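Local structure of CDP-archaeol synthase (Aeropyrum pernix K1, 5GUF) at residues A[17-22]-A[83-88]. The protein catalyses the magnesium-dependent transfer of a cytidylyl group from CTP to an unsaturated archaeal diether glycerol phosphate, yielding CDP-archaeol and diphosphate in the membrane. Residues are numbered along the deposited sequence; the frame is centred on the assembly and turned at random.
Sequences AIILML and MLLAVH
The imidazole of His88, one turn along from the Leu85 side chain that meets Ile19 and Leu20, has Leu84 O over one face, 3.3 Å above the ring plane and displaced toward the rim. That same oxygen accepts the helical bond from His88 N, at 2.8 Å. Beside the contact, Tyr139 meets the imidazole with its ring plane nearly perpendicular, and its hydroxyl is hydrogen-bonded to ND1, a pairing that would hold the histidine ring in its rotation. No hydrogen bond crosses between the segments; the contact is made by apolar side chains. Leu85 points at helix 14-29 and splits its two methyls between neighbouring residues: CD1 touches Ile19 CG2 at 3.9 Å, and CD2 touches Leu20 CD1 at 4.1 Å. In both pairs the side chains run at about right angles. Helices 14-29 and 84-109, both predicted to span the membrane, thus meet through the methyl groups of branched aliphatic side chains, with the CA atoms of Leu20 and Leu85 still 7.4 Å apart. Leu20 extends its CG anti to the backbone N (chi1 -176°), which carries CD1 over to Leu85. It also rests on Ile11 and Trp141 of the small two-stranded parallel sheet, its side chain about 9 Å from a bound magnesium ion. Leu85 packs on Ala76, Ala77 and Ser80 as well, joining helix 59-80 to the apolar cluster, while Tyr139 touches both leucines.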
# COMPACT_ATOMS: atom_id res chain seq x y z
N ALA A 17 -0.28 -1.23 -19.70
CA ALA A 17 -1.04 -1.21 -18.45
C ALA A 17 -1.86 0.06 -18.35
O ALA A 17 -3.00 0.04 -17.87
CB ALA A 17 -0.09 -1.31 -17.25
N ILE A 18 -1.31 1.19 -18.80
CA ILE A 18 -2.04 2.44 -18.65
C ILE A 18 -3.25 2.44 -19.57
O ILE A 18 -4.32 2.92 -19.18
CB ILE A 18 -1.09 3.62 -18.91
CG1 ILE A 18 -0.25 3.88 -17.65
CG2 ILE A 18 -1.87 4.86 -19.31
CD1 ILE A 18 0.99 4.71 -17.91
N ILE A 19 -3.14 1.85 -20.76
CA ILE A 19 -4.30 1.77 -21.64
C ILE A 19 -5.36 0.86 -21.04
O ILE A 19 -6.55 1.19 -21.02
CB ILE A 19 -3.88 1.29 -23.04
CG1 ILE A 19 -2.93 2.27 -23.68
CG2 ILE A 19 -5.11 1.08 -23.93
CD1 ILE A 19 -2.54 1.86 -25.08
N LEU A 20 -4.95 -0.31 -20.57
CA LEU A 20 -5.92 -1.23 -19.99
C LEU A 20 -6.61 -0.62 -18.78
O LEU A 20 -7.82 -0.79 -18.59
CB LEU A 20 -5.21 -2.54 -19.64
CG LEU A 20 -6.08 -3.67 -19.09
CD1 LEU A 20 -7.05 -4.18 -20.15
CD2 LEU A 20 -5.16 -4.78 -18.61
N MET A 21 -5.87 0.13 -17.97
CA MET A 21 -6.38 0.63 -16.70
C MET A 21 -7.09 1.97 -16.78
O MET A 21 -7.76 2.35 -15.81
CB MET A 21 -5.23 0.75 -15.70
CG MET A 21 -4.74 -0.58 -15.16
SD MET A 21 -5.95 -1.32 -14.03
CE MET A 21 -6.45 -2.75 -14.99
N LEU A 22 -6.96 2.71 -17.88
CA LEU A 22 -7.56 4.04 -17.94
C LEU A 22 -9.07 4.02 -17.73
O LEU A 22 -9.59 4.97 -17.13
CB LEU A 22 -7.18 4.74 -19.26
CG LEU A 22 -5.92 5.62 -19.16
CD1 LEU A 22 -5.32 5.91 -20.54
CD2 LEU A 22 -6.20 6.93 -18.43
N MET A 83 -10.48 -4.46 -29.98
CA MET A 83 -11.90 -4.29 -29.72
C MET A 83 -12.35 -4.97 -28.43
O MET A 83 -13.40 -4.60 -27.89
CB MET A 83 -12.70 -4.80 -30.91
CG MET A 83 -12.60 -3.88 -32.13
SD MET A 83 -13.34 -2.24 -31.90
CE MET A 83 -11.91 -1.16 -32.02
N LEU A 84 -11.60 -5.96 -27.94
CA LEU A 84 -12.00 -6.60 -26.69
C LEU A 84 -11.99 -5.62 -25.52
O LEU A 84 -12.72 -5.83 -24.55
CB LEU A 84 -11.10 -7.80 -26.42
CG LEU A 84 -11.63 -9.11 -26.98
CD1 LEU A 84 -10.78 -10.29 -26.49
CD2 LEU A 84 -13.08 -9.30 -26.58
N LEU A 85 -11.21 -4.54 -25.62
CA LEU A 85 -11.23 -3.49 -24.60
C LEU A 85 -12.61 -2.87 -24.43
O LEU A 85 -12.94 -2.41 -23.33
CB LEU A 85 -10.22 -2.39 -24.93
CG LEU A 85 -8.75 -2.83 -25.02
CD1 LEU A 85 -7.78 -1.65 -24.78
CD2 LEU A 85 -8.47 -3.98 -24.04
N ALA A 86 -13.42 -2.81 -25.49
CA ALA A 86 -14.75 -2.26 -25.30
C ALA A 86 -15.64 -3.22 -24.53
O ALA A 86 -16.59 -2.78 -23.88
CB ALA A 86 -15.39 -1.91 -26.65
N VAL A 87 -15.35 -4.51 -24.61
CA VAL A 87 -16.11 -5.51 -23.88
C VAL A 87 -15.61 -5.66 -22.45
O VAL A 87 -16.40 -5.84 -21.52
CB VAL A 87 -16.04 -6.84 -24.65
CG1 VAL A 87 -16.64 -8.00 -23.83
CG2 VAL A 87 -16.74 -6.70 -25.99
N HIS A 88 -14.29 -5.58 -22.25
CA HIS A 88 -13.68 -5.80 -20.94
C HIS A 88 -13.78 -4.59 -20.02
O HIS A 88 -13.87 -4.75 -18.78
CB HIS A 88 -12.21 -6.17 -21.11
CG HIS A 88 -11.99 -7.52 -21.71
ND1 HIS A 88 -10.78 -7.91 -22.23
CD2 HIS A 88 -12.83 -8.58 -21.85
CE1 HIS A 88 -10.88 -9.15 -22.68
NE2 HIS A 88 -12.11 -9.58 -22.45